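Local coordinates for protein glycoside hydrolase family 81 (Clostridium thermocellum, PDB 6FOP) that probably hydrolyses beta-1,3-glucans such as laminarin, serving the cellulosome in the breakdown of these polysaccharides, at residues 44-49 with 99-104; 59-63 with 85-90; 109-113 with 125-129. All coordinates share one frame; numbering follows the deposited sequence.

From the N terminus, the chain first passes through 44-49, the end of a short helix and the turn after it; interaction 1 closes a long loop when 99-104 returns to it at a magnesium ion. The strand 59-63 and the segment 85-90 form interaction 2 inside that excursion, so the second contact is nested within the first. Interaction 3 follows in series: 109-113 pairs with 125-129 in a beta hairpin, and neither crosses nor encloses the others. Interaction 2 belongs to one antiparallel sheet, while interactions 1 and 3 reach neighbouring strands of another. Phe-62 of strand 59-63 links this strand to the other two contacts, packing against Ile-44 and Ala-102 and against Leu-127.

Interaction 1. Residues 44-49 with 99-104; sequences ILWNQY and FPDARA. With MG (magnesium ion), chain Y.
Ile-44, Asn-47, Gln-48 and Tyr-49 join Ala-102 in a magnesium site built from main-chain carbonyls, where a turn after helix 43-46 meets the approach to strand 103-107. Ala-102 O lies 2.2 Å from the magnesium ion, and Ile-44 O lies at 2.3 Å. Asn-47 O and Tyr-49 O bind as well, and Gln-48 O stands somewhat farther off, about 2.7 Å from the magnesium ion, whose charge should offset the oxygens' mutual repulsion. Ala-102 is gripped at both ends of its backbone, because its N-H also gives a straight bond (171°) to Gln-48 O at 2.9 Å. The tight, buried part lies beside the helix: Leu-45 CD2 meets Ala-104 CB at 3.7 Å, and Ile-44 CG2, anti to its own nitrogen, rests on the Ala-104 amide, with Phe-62 and Val-112 also touching Ile-44. Toward Pro-100 the contact is more open to solvent, and polar bonds take over from packing. There the extended Gln-48 chain sends NE2 to Pro-100 O at 2.8 Å, the acceptor lying in the amide plane. Gln-48 CG lies over one face of the Tyr-49 ring, near its rim. At that ring's edge, Tyr-49 OH donates to Phe-99 O at 2.6 Å, in the carbonyl plane.

Interaction 2. Residues 59-63 with 85-90; sequences TFKFK and HKNDFT
On one face of an antiparallel sheet, the side chains of Thr-59 and Lys-63 reach His-85 and Thr-90 across strand 66-70, which lies between strands 59-63 and 89-93. Thr-59 and His-85 run antiparallel alongside one another, which brings Thr-59 OG1 to the edge of the imidazole, in its plane and 2.7 Å from ND1 in a hydrogen bond. The Thr-59 hydroxyl also binds a water at 2.7 Å between OG1 and the water oxygen. That water accepts from Lys-86 N at 2.9 Å, so the hydroxyl ties the strand to the backbone as well as to the ring. The first torsion of His-85 (chi1 168°), with CG anti to the backbone nitrogen, turns one ring face to the Phe-60 carbonyl, whose O sits 3.9 Å above the ring plane, over its centre. Lys-61 CB comes within 3.6 Å of His-85 NE2, which is hydrogen-bonded to Glu-68 OE1. The other oxygen of Glu-68 forms a salt bridge with Lys-63 NZ, so the carboxylate of the intervening strand serves both ends of the contact. The straight Lys-63 chain also meets Thr-90 tip to tip, NZ making a weak bond to OG1 at 3.2 Å. Farther along, Lys-86 NZ forms a salt bridge with Asp-88 OD1 (2.7 Å), meeting its syn lone pair, and also bonds Lys-71 O. Asp-88 and Phe-89 both face Val-69, a classic beta bulge at the start of strand 89-93, in an antiparallel sheet.

Interaction 3. Residues 109-113 with 125-129; sequences DFAVD and ATLMK
Phe-110 and Met-128 run alongside one another in the same direction, at the open end of the beta hairpin of strands 111-118 and 121-128. The Met-128 chain is fully extended, its CG anti to the backbone nitrogen (chi1 174°), and its CE therefore ends at the edge of the Phe-110 ring, 4.0 Å from CE2. Nearer the backbone, Met-128 CG bears on Phe-110 O at 3.5 Å. The small bump of Ala-111 CB sits beside Met-128 CB at 4.1 Å, and strand 223-235 covers this group through Val-225, Thr-228 and Val-230. On the other face of the sheet Val-112 CG1 fits against Leu-127 CB at 3.9 Å, while the branched end of Leu-127 receives Phe-60 and Phe-62. Val-112 and Leu-127 form the hydrogen-bonded pair, Val-112 N to Leu-127 O at 2.9 Å; Leu-127 N to Val-112 O is also 2.9 Å. Beyond the paired strands, Lys-129 N also hydrogen-bonds Phe-110 O. At the far end Thr-126 OG1 donates to Asp-113 OD1 at 2.7 Å, meeting it from above the carboxylate plane. This contact thus combines apolar packing on both faces with one polar side-chain pair, whose hydroxyl probably helps to stabilise the negative charge of Asp-113.

Interaction 1. Residues 44-49 with 99-104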
ATOM      1  N   ILE A  44      18.371  -0.965  -0.683  1.00 15.40           N
ATOM      2  CA  ILE A  44      19.555  -0.116  -0.832  1.00 15.54           C
ATOM      3  C   ILE A  44      20.059   0.412   0.504  1.00 16.11           C
ATOM      4  O   ILE A  44      21.268   0.445   0.724  1.00 16.37           O
ATOM      5  CB  ILE A  44      19.300   1.055  -1.780  1.00 15.35           C
ATOM      6  CG1 ILE A  44      18.902   0.575  -3.179  1.00 16.10           C
ATOM      7  CG2 ILE A  44      20.528   1.951  -1.887  1.00 16.65           C
ATOM      8  CD1 ILE A  44      18.290   1.657  -4.044  1.00 15.68           C
ATOM      9  N   LEU A  45      19.122   0.770   1.392  1.00 16.00           N
ATOM     10  CA  LEU A  45      19.442   1.351   2.694  1.00 16.73           C
ATOM     11  C   LEU A  45      19.953   0.332   3.696  1.00 16.31           C
ATOM     12  O   LEU A  45      20.780   0.663   4.558  1.00 17.96           O
ATOM     13  CB  LEU A  45      18.206   2.051   3.282  1.00 17.35           C
ATOM     14  CG  LEU A  45      17.763   3.311   2.542  1.00 18.17           C
ATOM     15  CD1 LEU A  45      16.285   3.576   2.786  1.00 20.36           C
ATOM     16  CD2 LEU A  45      18.619   4.508   2.918  1.00 17.78           C
ATOM     17  N   TRP A  46      19.413  -0.899   3.630  1.00 16.38           N
ATOM     18  CA  TRP A  46      19.681  -1.902   4.663  1.00 17.21           C
ATOM     19  C   TRP A  46      20.875  -2.812   4.344  1.00 17.75           C
ATOM     20  O   TRP A  46      21.529  -3.336   5.249  1.00 21.70           O
ATOM     21  CB  TRP A  46      18.426  -2.767   4.865  1.00 16.54           C
ATOM     22  CG  TRP A  46      17.216  -2.072   5.456  1.00 17.20           C
ATOM     23  CD1 TRP A  46      16.336  -1.263   4.803  1.00 16.58           C
ATOM     24  CD2 TRP A  46      16.728  -2.208   6.787  1.00 16.97           C
ATOM     25  NE1 TRP A  46      15.319  -0.866   5.656  1.00 17.40           N
ATOM     26  CE2 TRP A  46      15.550  -1.435   6.887  1.00 17.36           C
ATOM     27  CE3 TRP A  46      17.167  -2.914   7.900  1.00 17.92           C
ATOM     28  CZ2 TRP A  46      14.789  -1.380   8.060  1.00 17.07           C
ATOM     29  CZ3 TRP A  46      16.428  -2.839   9.063  1.00 19.30           C
ATOM     30  CH2 TRP A  46      15.251  -2.077   9.131  1.00 18.96           C
ATOM     31  N   ASN A  47      21.109  -3.042   3.053  1.00 19.11           N
ATOM     32  CA  ASN A  47      22.140  -3.944   2.575  0.53 19.48           C
ATOM     33  C   ASN A  47      23.343  -3.125   2.076  1.00 19.48           C
ATOM     34  O   ASN A  47      23.176  -2.004   1.616  1.00 19.33           O
ATOM     35  CB  ASN A  47      21.494  -4.802   1.473  0.53 20.38           C
ATOM     36  CG  ASN A  47      22.325  -5.995   1.075  0.53 20.63           C
ATOM     37  OD1 ASN A  47      22.300  -7.076   1.689  0.53 25.03           O
ATOM     38  ND2 ASN A  47      23.032  -5.812  -0.008  0.53 17.61           N
ATOM     39  N   GLN A  48      24.543  -3.697   2.171  1.00 19.71           N
ATOM     40  CA  GLN A  48      25.739  -3.046   1.632  1.00 20.01           C
ATOM     41  C   GLN A  48      25.471  -2.562   0.199  1.00 18.06           C
ATOM     42  O   GLN A  48      25.736  -1.415  -0.152  1.00 17.93           O
ATOM     43  CB  GLN A  48      26.897  -4.040   1.675  1.00 21.98           C
ATOM     44  CG  GLN A  48      28.207  -3.532   1.113  1.00 24.34           C
ATOM     45  CD  GLN A  48      29.332  -4.540   1.246  1.00 27.78           C
ATOM     46  OE1 GLN A  48      29.132  -5.660   1.688  1.00 29.80           O
ATOM     47  NE2 GLN A  48      30.515  -4.146   0.834  1.00 29.27           N
ATOM     48  N   TYR A  49      25.004  -3.479  -0.637  1.00 18.25           N
ATOM     49  CA  TYR A  49      24.647  -3.181  -2.004  1.00 16.97           C
ATOM     50  C   TYR A  49      23.110  -3.026  -2.085  1.00 17.44           C
ATOM     51  O   TYR A  49      22.608  -2.025  -1.617  1.00 17.79           O
ATOM     52  CB  TYR A  49      25.274  -4.227  -2.951  1.00 17.85           C
ATOM     53  CG  TYR A  49      26.785  -4.180  -2.930  1.00 17.86           C
ATOM     54  CD1 TYR A  49      27.476  -3.108  -3.488  1.00 19.85           C
ATOM     55  CD2 TYR A  49      27.525  -5.159  -2.278  1.00 19.34           C
ATOM     56  CE1 TYR A  49      28.859  -3.049  -3.434  1.00 20.22           C
ATOM     57  CE2 TYR A  49      28.894  -5.120  -2.250  1.00 20.55           C
ATOM     58  CZ  TYR A  49      29.561  -4.056  -2.807  1.00 21.04           C
ATOM     59  OH  TYR A  49      30.934  -4.011  -2.718  1.00 22.99           O
ATOM     60  N   PHE A  99      33.162  -1.345  -6.263  1.00 21.63           N
ATOM     61  CA  PHE A  99      32.681  -0.260  -5.431  1.00 22.05           C
ATOM     62  C   PHE A  99      32.409  -0.835  -4.050  1.00 21.88           C
ATOM     63  O   PHE A  99      31.994  -1.982  -3.957  1.00 24.05           O
ATOM     64  CB  PHE A  99      31.394   0.300  -6.008  1.00 22.64           C
ATOM     65  CG  PHE A  99      31.585   1.071  -7.282  1.00 21.12           C
ATOM     66  CD1 PHE A  99      32.013   2.384  -7.247  1.00 22.21           C
ATOM     67  CD2 PHE A  99      31.352   0.469  -8.510  1.00 22.01           C
ATOM     68  CE1 PHE A  99      32.205   3.092  -8.423  1.00 21.80           C
ATOM     69  CE2 PHE A  99      31.541   1.171  -9.692  1.00 21.96           C
ATOM     70  CZ  PHE A  99      31.970   2.487  -9.642  1.00 22.25           C
ATOM     71  N   PRO A 100      32.600  -0.043  -2.991  1.00 22.68           N
ATOM     72  CA  PRO A 100      32.490  -0.587  -1.637  1.00 23.54           C
ATOM     73  C   PRO A 100      31.053  -0.788  -1.156  1.00 22.04           C
ATOM     74  O   PRO A 100      30.827  -1.607  -0.274  1.00 24.62           O
ATOM     75  CB  PRO A 100      33.169   0.479  -0.775  1.00 25.47           C
ATOM     76  CG  PRO A 100      33.019   1.728  -1.527  1.00 26.55           C
ATOM     77  CD  PRO A 100      33.104   1.343  -2.983  1.00 24.66           C
ATOM     78  N   ASP A 101      30.098  -0.074  -1.748  1.00 20.57           N
ATOM     79  CA  ASP A 101      28.682  -0.146  -1.331  1.00 19.28           C
ATOM     80  C   ASP A 101      27.825   0.620  -2.324  1.00 18.58           C
ATOM     81  O   ASP A 101      28.365   1.229  -3.255  1.00 21.37           O
ATOM     82  CB  ASP A 101      28.485   0.378   0.099  1.00 20.90           C
ATOM     83  CG  ASP A 101      28.937   1.826   0.308  1.00 22.45           C
ATOM     84  OD1 ASP A 101      28.706   2.687  -0.550  1.00 25.60           O
ATOM     85  OD2 ASP A 101      29.477   2.116   1.395  1.00 27.92           O
ATOM     86  N   ALA A 102      26.505   0.589  -2.116  1.00 16.88           N
ATOM     87  CA  ALA A 102      25.571   1.461  -2.811  1.00 17.25           C
ATOM     88  C   ALA A 102      24.754   2.136  -1.733  1.00 16.73           C
ATOM     89  O   ALA A 102      24.201   1.454  -0.843  1.00 17.15           O
ATOM     90  CB  ALA A 102      24.692   0.681  -3.747  1.00 18.02           C
ATOM     91  N   ARG A 103      24.631   3.463  -1.846  1.00 16.07           N
ATOM     92  CA  ARG A 103      23.958   4.286  -0.839  1.00 15.79           C
ATOM     93  C   ARG A 103      22.854   5.134  -1.447  1.00 15.92           C
ATOM     94  O   ARG A 103      23.018   5.716  -2.515  1.00 17.76           O
ATOM     95  CB  ARG A 103      24.940   5.214  -0.150  1.00 16.96           C
ATOM     96  CG  ARG A 103      25.958   4.456   0.697  1.00 20.13           C
ATOM     97  CD  ARG A 103      27.051   5.332   1.265  1.00 22.47           C
ATOM     98  NE  ARG A 103      27.891   4.538   2.172  1.00 25.78           N
ATOM     99  CZ  ARG A 103      27.766   4.483   3.506  1.00 29.38           C
ATOM    100  NH1 ARG A 103      26.841   5.187   4.170  1.00 31.53           N
ATOM    101  NH2 ARG A 103      28.583   3.703   4.200  1.00 34.19           N
ATOM    102  N   ALA A 104      21.716   5.234  -0.748  1.00 15.78           N
ATOM    103  CA  ALA A 104      20.640   6.114  -1.215  1.00 15.48           C
ATOM    104  C   ALA A 104      21.010   7.571  -0.959  1.00 15.70           C
ATOM    105  O   ALA A 104      21.407   7.927   0.134  1.00 17.11           O
ATOM    106  CB  ALA A 104      19.322   5.786  -0.528  1.00 15.97           C
TER
HETATM  107 MG    MG Y 824      23.279  -0.414  -0.010  1.00 18.08          MG

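Interaction 2. Residues 59-63 with 85-90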
ATOM      1  N   THR A  59      13.919  -3.804 -13.695  1.00 13.95           N
ATOM      2  CA  THR A  59      14.405  -4.217 -12.400  1.00 13.76           C
ATOM      3  C   THR A  59      15.899  -4.041 -12.331  1.00 13.93           C
ATOM      4  O   THR A  59      16.587  -4.051 -13.369  1.00 15.21           O
ATOM      5  CB  THR A  59      13.981  -5.654 -12.043  1.00 14.78           C
ATOM      6  OG1 THR A  59      14.639  -6.576 -12.905  1.00 15.96           O
ATOM      7  CG2 THR A  59      12.467  -5.841 -12.192  1.00 16.24           C
ATOM      8  N   PHE A  60      16.413  -3.915 -11.114  1.00 14.14           N
ATOM      9  CA  PHE A  60      17.826  -3.582 -10.904  1.00 13.61           C
ATOM     10  C   PHE A  60      18.409  -4.354  -9.743  1.00 15.05           C
ATOM     11  O   PHE A  60      17.672  -4.844  -8.879  1.00 15.71           O
ATOM     12  CB  PHE A  60      17.992  -2.073 -10.605  1.00 14.64           C
ATOM     13  CG  PHE A  60      17.331  -1.176 -11.605  1.00 13.67           C
ATOM     14  CD1 PHE A  60      17.994  -0.817 -12.775  1.00 14.63           C
ATOM     15  CD2 PHE A  60      16.032  -0.680 -11.384  1.00 14.69           C
ATOM     16  CE1 PHE A  60      17.372  -0.015 -13.709  1.00 14.65           C
ATOM     17  CE2 PHE A  60      15.413   0.116 -12.322  1.00 14.76           C
ATOM     18  CZ  PHE A  60      16.103   0.476 -13.485  1.00 15.14           C
ATOM     19  N   LYS A  61      19.726  -4.427  -9.669  1.00 15.14           N
ATOM     20  CA  LYS A  61      20.362  -4.890  -8.448  1.00 16.06           C
ATOM     21  C   LYS A  61      21.746  -4.309  -8.354  1.00 15.91           C
ATOM     22  O   LYS A  61      22.527  -4.401  -9.309  1.00 16.86           O
ATOM     23  CB  LYS A  61      20.429  -6.419  -8.387  1.00 17.26           C
ATOM     24  CG  LYS A  61      20.867  -6.917  -7.002  1.00 18.54           C
ATOM     25  CD  LYS A  61      20.952  -8.429  -6.889  1.00 20.75           C
ATOM     26  CE  LYS A  61      22.186  -8.954  -7.577  1.00 24.27           C
ATOM     27  NZ  LYS A  61      22.238 -10.440  -7.470  1.00 27.65           N
ATOM     28  N   PHE A  62      22.075  -3.722  -7.208  1.00 16.98           N
ATOM     29  CA  PHE A  62      23.429  -3.194  -6.974  1.00 17.39           C
ATOM     30  C   PHE A  62      24.332  -4.335  -6.527  1.00 18.59           C
ATOM     31  O   PHE A  62      23.895  -5.245  -5.835  1.00 18.26           O
ATOM     32  CB  PHE A  62      23.401  -2.084  -5.919  1.00 17.28           C
ATOM     33  CG  PHE A  62      22.696  -0.838  -6.392  1.00 16.76           C
ATOM     34  CD1 PHE A  62      21.314  -0.718  -6.280  1.00 18.13           C
ATOM     35  CD2 PHE A  62      23.419   0.220  -6.961  1.00 16.93           C
ATOM     36  CE1 PHE A  62      20.666   0.406  -6.740  1.00 17.87           C
ATOM     37  CE2 PHE A  62      22.759   1.344  -7.428  1.00 18.17           C
ATOM     38  CZ  PHE A  62      21.382   1.443  -7.298  1.00 18.49           C
ATOM     39  N   LYS A  63      25.581  -4.295  -6.986  1.00 18.33           N
ATOM     40  CA  LYS A  63      26.631  -5.261  -6.618  1.00 18.40           C
ATOM     41  C   LYS A  63      27.976  -4.574  -6.749  1.00 19.44           C
ATOM     42  O   LYS A  63      28.040  -3.433  -7.186  1.00 19.33           O
ATOM     43  CB  LYS A  63      26.543  -6.532  -7.471  1.00 18.21           C
ATOM     44  CG  LYS A  63      26.701  -6.300  -8.963  1.00 20.60           C
ATOM     45  CD  LYS A  63      26.527  -7.584  -9.743  1.00 20.28           C
ATOM     46  CE  LYS A  63      26.796  -7.381 -11.231  1.00 20.85           C
ATOM     47  NZ  LYS A  63      26.467  -8.613 -11.997  1.00 20.12           N
ATOM     48  N   HIS A  85      13.813 -10.624 -11.097  1.00 16.30           N
ATOM     49  CA  HIS A  85      14.935  -9.841 -11.615  1.00 16.39           C
ATOM     50  C   HIS A  85      15.978 -10.780 -12.235  1.00 17.66           C
ATOM     51  O   HIS A  85      16.332 -11.799 -11.637  1.00 18.26           O
ATOM     52  CB  HIS A  85      15.588  -9.013 -10.513  1.00 16.01           C
ATOM     53  CG  HIS A  85      16.900  -8.423 -10.927  1.00 16.17           C
ATOM     54  ND1 HIS A  85      17.008  -7.370 -11.813  1.00 17.35           N
ATOM     55  CD2 HIS A  85      18.167  -8.807 -10.627  1.00 16.27           C
ATOM     56  CE1 HIS A  85      18.291  -7.138 -12.048  1.00 17.25           C
ATOM     57  NE2 HIS A  85      19.011  -7.969 -11.313  1.00 17.07           N
ATOM     58  N   LYS A  86      16.461 -10.411 -13.416  1.00 18.09           N
ATOM     59  CA  LYS A  86      17.636 -11.030 -14.027  1.00 19.54           C
ATOM     60  C   LYS A  86      18.517  -9.928 -14.607  1.00 19.73           C
ATOM     61  O   LYS A  86      18.053  -8.849 -14.949  1.00 20.33           O
ATOM     62  CB  LYS A  86      17.241 -12.070 -15.102  1.00 21.76           C
ATOM     63  CG  LYS A  86      16.334 -11.508 -16.179  1.00 26.28           C
ATOM     64  CD  LYS A  86      16.459 -12.149 -17.522  1.00 28.32           C
ATOM     65  CE  LYS A  86      15.312 -11.760 -18.400  1.00 23.69           C
ATOM     66  NZ  LYS A  86      15.541 -10.572 -19.228  1.00 20.68           N
ATOM     67  N   ASN A  87      19.801 -10.230 -14.707  1.00 17.89           N
ATOM     68  CA  ASN A  87      20.814  -9.336 -15.286  1.00 18.69           C
ATOM     69  C   ASN A  87      20.822  -9.429 -16.801  1.00 19.81           C
ATOM     70  O   ASN A  87      21.304 -10.430 -17.363  1.00 22.33           O
ATOM     71  CB  ASN A  87      22.171  -9.734 -14.699  1.00 19.86           C
ATOM     72  CG  ASN A  87      23.326  -8.891 -15.189  1.00 21.18           C
ATOM     73  OD1 ASN A  87      23.267  -7.683 -15.223  1.00 22.14           O
ATOM     74  ND2 ASN A  87      24.421  -9.561 -15.528  1.00 25.95           N
ATOM     75  N   ASP A  88      20.284  -8.419 -17.484  1.00 17.23           N
ATOM     76  CA  ASP A  88      20.469  -8.334 -18.936  1.00 17.11           C
ATOM     77  C   ASP A  88      21.807  -7.654 -19.204  1.00 17.39           C
ATOM     78  O   ASP A  88      22.563  -8.097 -20.082  1.00 19.04           O
ATOM     79  CB  ASP A  88      19.295  -7.592 -19.604  1.00 16.91           C
ATOM     80  CG  ASP A  88      17.993  -8.386 -19.587  1.00 18.16           C
ATOM     81  OD1 ASP A  88      18.030  -9.644 -19.591  1.00 20.24           O
ATOM     82  OD2 ASP A  88      16.897  -7.733 -19.563  1.00 19.24           O
ATOM     83  N   PHE A  89      22.120  -6.589 -18.478  1.00 17.39           N
ATOM     84  CA  PHE A  89      23.473  -6.016 -18.512  1.00 17.93           C
ATOM     85  C   PHE A  89      23.750  -5.316 -17.203  1.00 16.99           C
ATOM     86  O   PHE A  89      22.814  -4.822 -16.521  1.00 17.37           O
ATOM     87  CB  PHE A  89      23.693  -5.057 -19.695  1.00 17.42           C
ATOM     88  CG  PHE A  89      22.707  -3.951 -19.766  1.00 16.32           C
ATOM     89  CD1 PHE A  89      22.965  -2.741 -19.107  1.00 16.62           C
ATOM     90  CD2 PHE A  89      21.563  -4.068 -20.525  1.00 17.84           C
ATOM     91  CE1 PHE A  89      22.069  -1.689 -19.190  1.00 17.23           C
ATOM     92  CE2 PHE A  89      20.654  -3.033 -20.602  1.00 16.84           C
ATOM     93  CZ  PHE A  89      20.923  -1.826 -19.956  1.00 16.07           C
ATOM     94  N   THR A  90      25.029  -5.234 -16.843  1.00 17.55           N
ATOM     95  CA  THR A  90      25.446  -4.494 -15.681  1.00 16.18           C
ATOM     96  C   THR A  90      26.100  -3.183 -16.136  1.00 16.73           C
ATOM     97  O   THR A  90      27.002  -3.185 -16.992  1.00 18.51           O
ATOM     98  CB  THR A  90      26.404  -5.342 -14.806  1.00 17.55           C
ATOM     99  OG1 THR A  90      25.673  -6.451 -14.247  1.00 18.61           O
ATOM    100  CG2 THR A  90      26.985  -4.550 -13.710  1.00 18.90           C
TER
HETATM  101  O   HOH W   1      14.921  -8.424 -14.829  1.00 24.05           O

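Interaction 3. Residues 109-113 with 125-129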
ATOM      1  N   ASP A 109       8.767  10.210  -4.527  1.00 12.60           N
ATOM      2  CA  ASP A 109       7.549   9.416  -4.340  1.00 13.19           C
ATOM      3  C   ASP A 109       7.504   8.168  -5.198  1.00 13.06           C
ATOM      4  O   ASP A 109       6.800   7.221  -4.861  1.00 14.08           O
ATOM      5  CB  ASP A 109       6.305  10.292  -4.574  1.00 13.18           C
ATOM      6  CG  ASP A 109       6.107  11.376  -3.481  1.00 14.81           C
ATOM      7  OD1 ASP A 109       6.854  11.426  -2.497  1.00 19.44           O
ATOM      8  OD2 ASP A 109       5.195  12.170  -3.646  1.00 16.00           O
ATOM      9  N   PHE A 110       8.237   8.162  -6.318  1.00 12.61           N
ATOM     10  CA  PHE A 110       8.364   6.977  -7.165  1.00 13.31           C
ATOM     11  C   PHE A 110       9.707   6.892  -7.891  1.00 12.80           C
ATOM     12  O   PHE A 110       9.808   6.275  -8.962  1.00 13.61           O
ATOM     13  CB  PHE A 110       7.150   6.793  -8.115  1.00 13.76           C
ATOM     14  CG  PHE A 110       6.645   8.021  -8.827  1.00 13.29           C
ATOM     15  CD1 PHE A 110       5.752   8.906  -8.190  1.00 14.43           C
ATOM     16  CD2 PHE A 110       6.905   8.215 -10.180  1.00 13.63           C
ATOM     17  CE1 PHE A 110       5.221   9.980  -8.866  1.00 14.93           C
ATOM     18  CE2 PHE A 110       6.368   9.305 -10.858  1.00 14.29           C
ATOM     19  CZ  PHE A 110       5.553  10.206 -10.189  1.00 14.59           C
ATOM     20  N   ALA A 111      10.761   7.385  -7.243  1.00 13.55           N
ATOM     21  CA  ALA A 111      12.110   7.239  -7.768  1.00 13.44           C
ATOM     22  C   ALA A 111      13.108   7.218  -6.624  1.00 13.12           C
ATOM     23  O   ALA A 111      12.816   7.663  -5.500  1.00 14.01           O
ATOM     24  CB  ALA A 111      12.433   8.333  -8.798  1.00 14.05           C
ATOM     25  N   VAL A 112      14.317   6.777  -6.949  1.00 13.22           N
ATOM     26  CA  VAL A 112      15.453   6.791  -6.014  1.00 13.42           C
ATOM     27  C   VAL A 112      16.721   7.148  -6.784  1.00 13.58           C
ATOM     28  O   VAL A 112      16.922   6.659  -7.896  1.00 15.19           O
ATOM     29  CB  VAL A 112      15.622   5.440  -5.280  1.00 13.84           C
ATOM     30  CG1 VAL A 112      15.756   4.264  -6.243  1.00 14.07           C
ATOM     31  CG2 VAL A 112      16.765   5.461  -4.286  1.00 14.96           C
ATOM     32  N   ASP A 113      17.549   7.986  -6.181  1.00 14.51           N
ATOM     33  CA  ASP A 113      18.916   8.217  -6.632  1.00 14.05           C
ATOM     34  C   ASP A 113      19.831   7.476  -5.671  1.00 14.67           C
ATOM     35  O   ASP A 113      19.727   7.675  -4.457  1.00 15.96           O
ATOM     36  CB  ASP A 113      19.289   9.693  -6.558  1.00 16.78           C
ATOM     37  CG  ASP A 113      18.468  10.592  -7.464  1.00 17.46           C
ATOM     38  OD1 ASP A 113      17.827  10.128  -8.430  1.00 17.77           O
ATOM     39  OD2 ASP A 113      18.467  11.817  -7.184  1.00 20.10           O
ATOM     40  N   ALA A 125      22.988   6.583  -9.934  1.00 15.41           N
ATOM     41  CA  ALA A 125      21.896   5.983 -10.704  1.00 15.32           C
ATOM     42  C   ALA A 125      20.543   6.476 -10.206  1.00 15.27           C
ATOM     43  O   ALA A 125      20.312   6.511  -8.984  1.00 16.54           O
ATOM     44  CB  ALA A 125      21.965   4.481 -10.588  1.00 16.71           C
ATOM     45  N   THR A 126      19.686   6.875 -11.140  1.00 13.32           N
ATOM     46  CA  THR A 126      18.290   7.181 -10.842  1.00 13.85           C
ATOM     47  C   THR A 126      17.438   6.045 -11.414  1.00 13.43           C
ATOM     48  O   THR A 126      17.440   5.807 -12.635  1.00 14.35           O
ATOM     49  CB  THR A 126      17.850   8.507 -11.468  1.00 15.77           C
ATOM     50  OG1 THR A 126      18.672   9.554 -10.955  1.00 15.96           O
ATOM     51  CG2 THR A 126      16.390   8.844 -11.177  1.00 15.48           C
ATOM     52  N   LEU A 127      16.729   5.381 -10.499  1.00 13.61           N
ATOM     53  CA  LEU A 127      15.827   4.257 -10.779  1.00 13.58           C
ATOM     54  C   LEU A 127      14.404   4.748 -10.505  1.00 13.58           C
ATOM     55  O   LEU A 127      14.171   5.406  -9.482  1.00 14.09           O
ATOM     56  CB  LEU A 127      16.153   3.075  -9.903  1.00 15.50           C
ATOM     57  CG  LEU A 127      17.634   2.741  -9.756  1.00 16.02           C
ATOM     58  CD1 LEU A 127      17.792   1.546  -8.823  1.00 17.36           C
ATOM     59  CD2 LEU A 127      18.338   2.528 -11.092  1.00 16.76           C
ATOM     60  N   MET A 128      13.489   4.481 -11.439  1.00 13.76           N
ATOM     61  CA  MET A 128      12.149   5.046 -11.334  1.00 13.65           C
ATOM     62  C   MET A 128      11.070   4.021 -11.625  1.00 13.35           C
ATOM     63  O   MET A 128      11.094   3.334 -12.660  1.00 14.27           O
ATOM     64  CB  MET A 128      12.020   6.241 -12.264  1.00 15.27           C
ATOM     65  CG  MET A 128      10.627   6.834 -12.354  1.00 15.93           C
ATOM     66  SD  MET A 128      10.768   8.364 -13.252  1.00 18.04           S
ATOM     67  CE  MET A 128       9.085   8.666 -13.680  1.00 18.59           C
ATOM     68  N   LYS A 129      10.115   3.952 -10.704  1.00 13.04           N
ATOM     69  CA  LYS A 129       8.925   3.132 -10.858  1.00 12.88           C
ATOM     70  C   LYS A 129       8.030   3.882 -11.836  1.00 12.98           C
ATOM     71  O   LYS A 129       7.759   5.072 -11.640  1.00 14.01           O
ATOM     72  CB  LYS A 129       8.240   2.957  -9.524  1.00 13.34           C
ATOM     73  CG  LYS A 129       6.902   2.240  -9.580  1.00 13.00           C
ATOM     74  CD  LYS A 129       6.437   1.770  -8.203  1.00 13.78           C
ATOM     75  CE  LYS A 129       7.293   0.682  -7.615  1.00 12.96           C
ATOM     76  NZ  LYS A 129       7.337  -0.585  -8.415  1.00 12.95           N
TER